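Local coordinates for protein dextranase (Pseudarthrobacter oxydans, PDB 6NZS) that catalyses the endohydrolysis of (1->6)-alpha-D-glucosidic linkages in dextran, as a glycoside hydrolase of family 49, at residues A[235-247]-A[288-300]. Residues are numbered along the deposited sequence; the frame is centred on the assembly and turned at random.
Sequences GTYSMGSDYHAVL and QYVYEADTNNNYN
Gln288 OE1 takes two donors, the backbone N of Gly240 at 2.8 Å and a water that also bonds to Gly240 O. The contact lies in the beta-helix (solenoid) of this family 49 enzyme, where the turn joining strands 235-238 and 245-247 packs against a long loop between strands 283-285 and 316-320. A glutamine suits this place because its amide serves both ways: NE2 gives a bond to Ser238 OG (3.0 Å) lying nearly in the amide plane, while Gly240 N sits above the plane on the OE1 side. Gly240, with phi +87°, adopts a backbone that a side chain would strain.

Tyr289 brings its edge to the turn, and a tyrosine fits because its hydroxyl donates to Tyr243 O (2.7 Å), with His244 CB packed 3.3 Å from Tyr289 OH. Tyr299 instead lays one face against the peptide joining Asp242 to Tyr243, with Asp242 C 3.6 Å above the ring plane; a tyrosine offers both this flat face and a hydroxyl for the imidazole. Its CG stands anti to the carbonyl carbon (chi1 -65°), which turns the ring toward the turn. A leucine in place of Tyr299 would probably leave that peptide poorly covered and remove the hydroxyl at the edge of the His244 ring. Val246 CG2 lies over one face of the imidazole, toward its rim. A second water donates to Ser241 O and Tyr299 O and accepts from Val290 N. The His244 and Tyr299 rings meet obliquely, edge atoms facing; the distance from His244 ND1 to Tyr299 OH, 2.4 Å, is too short to be trusted exactly, and either atom could be the donor.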
loop_
_atom_site.group_PDB
_atom_site.type_symbol
_atom_site.label_atom_id
_atom_site.label_comp_id
_atom_site.label_asym_id
_atom_site.label_seq_id
_atom_site.Cartn_x
_atom_site.Cartn_y
_atom_site.Cartn_z
ATOM N N GLY A 235 22.659 -0.432 9.756
ATOM C CA GLY A 235 23.577 0.366 8.972
ATOM C C GLY A 235 22.916 0.785 7.675
ATOM O O GLY A 235 21.734 0.536 7.451
ATOM N N THR A 236 23.700 1.430 6.815
ATOM C CA THR A 236 23.207 1.931 5.539
ATOM C C THR A 236 23.991 1.312 4.391
ATOM O O THR A 236 25.222 1.216 4.452
ATOM C CB THR A 236 23.302 3.465 5.476
ATOM O OG1 THR A 236 22.486 4.026 6.513
ATOM C CG2 THR A 236 22.839 3.995 4.116
ATOM N N TYR A 237 23.268 0.915 3.344
ATOM C CA TYR A 237 23.828 0.211 2.197
ATOM C C TYR A 237 23.246 0.801 0.919
ATOM O O TYR A 237 22.084 1.210 0.886
ATOM C CB TYR A 237 23.504 -1.292 2.270
ATOM C CG TYR A 237 23.804 -1.900 3.626
ATOM C CD1 TYR A 237 22.891 -1.818 4.676
ATOM C CD2 TYR A 237 25.008 -2.558 3.857
ATOM C CE1 TYR A 237 23.175 -2.363 5.922
ATOM C CE2 TYR A 237 25.297 -3.121 5.087
ATOM C CZ TYR A 237 24.383 -3.023 6.118
ATOM O OH TYR A 237 24.691 -3.579 7.340
ATOM N N SER A 238 24.056 0.842 -0.143
ATOM C CA SER A 238 23.688 1.525 -1.380
ATOM C C SER A 238 24.003 0.644 -2.582
ATOM O O SER A 238 25.164 0.278 -2.795
ATOM C CB SER A 238 24.444 2.854 -1.504
ATOM O OG SER A 238 24.252 3.416 -2.793
ATOM N N MET A 239 22.980 0.324 -3.378
ATOM C CA MET A 239 23.186 -0.392 -4.636
ATOM C C MET A 239 23.450 0.541 -5.809
ATOM O O MET A 239 23.980 0.094 -6.833
ATOM C CB MET A 239 21.984 -1.286 -4.962
ATOM C CG MET A 239 21.833 -2.506 -4.055
ATOM S SD MET A 239 20.617 -3.677 -4.686
ATOM C CE MET A 239 20.176 -4.556 -3.188
ATOM N N GLY A 240 23.101 1.816 -5.681
ATOM C CA GLY A 240 23.248 2.777 -6.754
ATOM C C GLY A 240 22.044 2.812 -7.680
ATOM O O GLY A 240 21.159 1.955 -7.650
ATOM N N SER A 241 22.019 3.837 -8.535
ATOM C CA SER A 241 20.924 3.978 -9.488
ATOM C C SER A 241 21.001 2.991 -10.644
ATOM O O SER A 241 20.012 2.839 -11.371
ATOM C CB SER A 241 20.919 5.398 -10.059
ATOM O OG SER A 241 22.118 5.647 -10.780
ATOM N N ASP A 242 22.138 2.319 -10.827
ATOM C CA ASP A 242 22.391 1.534 -12.031
ATOM C C ASP A 242 22.689 0.071 -11.727
ATOM O O ASP A 242 23.375 -0.603 -12.501
ATOM C CB ASP A 242 23.504 2.162 -12.872
ATOM C CG ASP A 242 24.818 2.298 -12.116
ATOM O OD1 ASP A 242 24.847 2.097 -10.883
ATOM O OD2 ASP A 242 25.842 2.604 -12.766
ATOM N N TYR A 243 22.172 -0.437 -10.609
ATOM C CA TYR A 243 22.329 -1.843 -10.265
ATOM C C TYR A 243 21.210 -2.230 -9.318
ATOM O O TYR A 243 20.815 -1.437 -8.457
ATOM C CB TYR A 243 23.681 -2.099 -9.587
ATOM C CG TYR A 243 23.811 -3.450 -8.890
ATOM C CD1 TYR A 243 24.156 -4.597 -9.602
ATOM C CD2 TYR A 243 23.612 -3.573 -7.516
ATOM C CE1 TYR A 243 24.282 -5.828 -8.964
ATOM C CE2 TYR A 243 23.729 -4.800 -6.875
ATOM C CZ TYR A 243 24.070 -5.921 -7.600
ATOM O OH TYR A 243 24.190 -7.138 -6.951
ATOM N N HIS A 244 20.689 -3.436 -9.499
ATOM C CA HIS A 244 19.897 -4.106 -8.480
ATOM C C HIS A 244 20.393 -5.537 -8.369
ATOM O O HIS A 244 20.995 -6.075 -9.302
ATOM C CB HIS A 244 18.384 -4.039 -8.749
ATOM C CG HIS A 244 17.913 -4.906 -9.876
ATOM N ND1 HIS A 244 18.543 -4.952 -11.101
ATOM C CD2 HIS A 244 16.850 -5.739 -9.969
ATOM C CE1 HIS A 244 17.894 -5.782 -11.897
ATOM N NE2 HIS A 244 16.861 -6.271 -11.236
ATOM N N ALA A 245 20.166 -6.137 -7.204
ATOM C CA ALA A 245 20.743 -7.439 -6.880
ATOM C C ALA A 245 19.946 -8.537 -7.572
ATOM O O ALA A 245 18.776 -8.771 -7.251
ATOM C CB ALA A 245 20.750 -7.637 -5.368
ATOM N N VAL A 246 20.581 -9.212 -8.525
ATOM C CA VAL A 246 20.004 -10.367 -9.202
ATOM C C VAL A 246 20.696 -11.584 -8.605
ATOM O O VAL A 246 21.871 -11.844 -8.883
ATOM C CB VAL A 246 20.202 -10.275 -10.722
ATOM C CG1 VAL A 246 19.609 -11.490 -11.422
ATOM C CG2 VAL A 246 19.575 -8.980 -11.260
ATOM N N LEU A 247 19.974 -12.309 -7.753
ATOM C CA LEU A 247 20.566 -13.219 -6.782
ATOM C C LEU A 247 20.817 -14.602 -7.382
ATOM O O LEU A 247 20.003 -15.099 -8.170
ATOM C CB LEU A 247 19.665 -13.352 -5.553
ATOM C CG LEU A 247 19.463 -12.042 -4.778
ATOM C CD1 LEU A 247 18.443 -12.205 -3.659
ATOM C CD2 LEU A 247 20.782 -11.526 -4.223
ATOM N N GLN A 288 17.001 5.596 -5.201
ATOM C CA GLN A 288 18.051 5.905 -6.170
ATOM C C GLN A 288 17.632 5.637 -7.606
ATOM O O GLN A 288 18.311 6.109 -8.526
ATOM C CB GLN A 288 19.337 5.131 -5.857
ATOM C CG GLN A 288 19.863 5.386 -4.458
ATOM C CD GLN A 288 21.147 4.633 -4.134
ATOM O OE1 GLN A 288 21.233 3.424 -4.319
ATOM N NE2 GLN A 288 22.141 5.348 -3.631
ATOM N N TYR A 289 16.540 4.916 -7.828
ATOM C CA TYR A 289 16.119 4.556 -9.174
ATOM C C TYR A 289 15.206 5.628 -9.751
ATOM O O TYR A 289 14.349 6.176 -9.052
ATOM C CB TYR A 289 15.388 3.210 -9.175
ATOM C CG TYR A 289 16.216 2.056 -8.652
ATOM C CD1 TYR A 289 17.368 1.648 -9.314
ATOM C CD2 TYR A 289 15.843 1.375 -7.501
ATOM C CE1 TYR A 289 18.132 0.603 -8.842
ATOM C CE2 TYR A 289 16.592 0.323 -7.025
ATOM C CZ TYR A 289 17.736 -0.058 -7.697
ATOM O OH TYR A 289 18.485 -1.106 -7.204
ATOM N N VAL A 290 15.403 5.921 -11.038
ATOM C CA VAL A 290 14.507 6.814 -11.759
ATOM C C VAL A 290 13.159 6.129 -11.962
ATOM O O VAL A 290 13.058 4.894 -11.983
ATOM C CB VAL A 290 15.153 7.207 -13.104
ATOM C CG1 VAL A 290 15.231 5.999 -14.043
ATOM C CG2 VAL A 290 14.404 8.350 -13.767
ATOM N N TYR A 291 12.106 6.935 -12.093
ATOM C CA TYR A 291 10.804 6.419 -12.497
ATOM C C TYR A 291 10.958 5.561 -13.740
ATOM O O TYR A 291 11.609 5.967 -14.705
ATOM C CB TYR A 291 9.888 7.593 -12.837
ATOM C CG TYR A 291 8.516 7.227 -13.364
ATOM C CD1 TYR A 291 7.649 6.428 -12.625
ATOM C CD2 TYR A 291 8.075 7.703 -14.598
ATOM C CE1 TYR A 291 6.389 6.120 -13.094
ATOM C CE2 TYR A 291 6.818 7.400 -15.076
ATOM C CZ TYR A 291 5.968 6.608 -14.326
ATOM O OH TYR A 291 4.710 6.312 -14.808
ATOM N N GLU A 292 10.349 4.375 -13.715
ATOM C CA GLU A 292 10.391 3.453 -14.853
ATOM C C GLU A 292 11.830 3.156 -15.267
ATOM O O GLU A 292 12.156 3.085 -16.458
ATOM C CB GLU A 292 9.554 3.962 -16.032
ATOM C CG GLU A 292 8.058 3.673 -15.928
ATOM C CD GLU A 292 7.275 4.166 -17.135
ATOM O OE1 GLU A 292 7.646 5.220 -17.693
ATOM O OE2 GLU A 292 6.291 3.504 -17.528
ATOM N N ALA A 293 12.704 2.986 -14.276
ATOM C CA ALA A 293 14.072 2.555 -14.538
ATOM C C ALA A 293 14.052 1.209 -15.251
ATOM O O ALA A 293 13.561 0.216 -14.710
ATOM C CB ALA A 293 14.840 2.451 -13.221
ATOM N N ASP A 294 14.559 1.184 -16.486
ATOM C CA ASP A 294 14.431 0.029 -17.369
ATOM C C ASP A 294 15.755 -0.724 -17.416
ATOM O O ASP A 294 16.794 -0.144 -17.749
ATOM C CB ASP A 294 14.023 0.482 -18.774
ATOM C CG ASP A 294 13.497 -0.663 -19.638
ATOM O OD1 ASP A 294 13.638 -1.841 -19.241
ATOM O OD2 ASP A 294 12.936 -0.381 -20.724
ATOM N N THR A 295 15.715 -2.016 -17.075
ATOM C CA THR A 295 16.912 -2.841 -17.183
ATOM C C THR A 295 17.339 -3.042 -18.633
ATOM O O THR A 295 18.525 -3.278 -18.887
ATOM C CB THR A 295 16.733 -4.182 -16.453
ATOM O OG1 THR A 295 15.614 -4.897 -16.997
ATOM C CG2 THR A 295 16.504 -3.947 -14.957
ATOM N N ASN A 296 16.408 -2.931 -19.584
ATOM C CA ASN A 296 16.747 -2.961 -21.004
ATOM C C ASN A 296 17.450 -1.691 -21.471
ATOM O O ASN A 296 17.920 -1.650 -22.614
ATOM C CB ASN A 296 15.479 -3.143 -21.842
ATOM C CG ASN A 296 14.910 -4.548 -21.757
ATOM O OD1 ASN A 296 15.620 -5.504 -21.436
ATOM N ND2 ASN A 296 13.620 -4.682 -22.057
ATOM N N ASN A 297 17.526 -0.658 -20.634
ATOM C CA ASN A 297 18.050 0.649 -21.017
ATOM C C ASN A 297 19.094 1.137 -20.022
ATOM O O ASN A 297 19.172 2.329 -19.712
ATOM C CB ASN A 297 16.919 1.666 -21.168
ATOM C CG ASN A 297 17.354 2.929 -21.897
ATOM O OD1 ASN A 297 18.412 2.965 -22.528
ATOM N ND2 ASN A 297 16.539 3.976 -21.805
ATOM N N ASN A 298 19.909 0.220 -19.497
ATOM C CA ASN A 298 20.989 0.559 -18.564
ATOM C C ASN A 298 20.476 1.226 -17.288
ATOM O O ASN A 298 21.175 2.051 -16.694
ATOM C CB ASN A 298 22.070 1.428 -19.215
ATOM C CG ASN A 298 22.775 0.732 -20.363
ATOM O OD1 ASN A 298 22.856 -0.496 -20.408
ATOM N ND2 ASN A 298 23.297 1.521 -21.298
ATOM N N TYR A 299 19.261 0.885 -16.857
ATOM C CA TYR A 299 18.599 1.468 -15.688
ATOM C C TYR A 299 18.159 2.911 -15.910
ATOM O O TYR A 299 17.609 3.530 -14.987
ATOM C CB TYR A 299 19.419 1.361 -14.392
ATOM C CG TYR A 299 19.629 -0.052 -13.912
ATOM C CD1 TYR A 299 20.583 -0.873 -14.502
ATOM C CD2 TYR A 299 18.876 -0.570 -12.863
ATOM C CE1 TYR A 299 20.779 -2.168 -14.064
ATOM C CE2 TYR A 299 19.064 -1.864 -12.420
ATOM C CZ TYR A 299 20.017 -2.657 -13.027
ATOM O OH TYR A 299 20.211 -3.943 -12.583
ATOM N N ASN A 300 18.397 3.479 -17.087
ATOM C CA ASN A 300 17.847 4.789 -17.382
ATOM C C ASN A 300 16.347 4.671 -17.632
ATOM O O ASN A 300 15.795 3.576 -17.776
ATOM C CB ASN A 300 18.547 5.401 -18.595
ATOM C CG ASN A 300 20.028 5.604 -18.367
ATOM O OD1 ASN A 300 20.860 5.096 -19.122
ATOM N ND2 ASN A 300 20.370 6.341 -17.319
HETATM O O HOH W 1 19.507 1.608 -5.388
HETATM O O HOH W 2 17.824 4.368 -12.303
#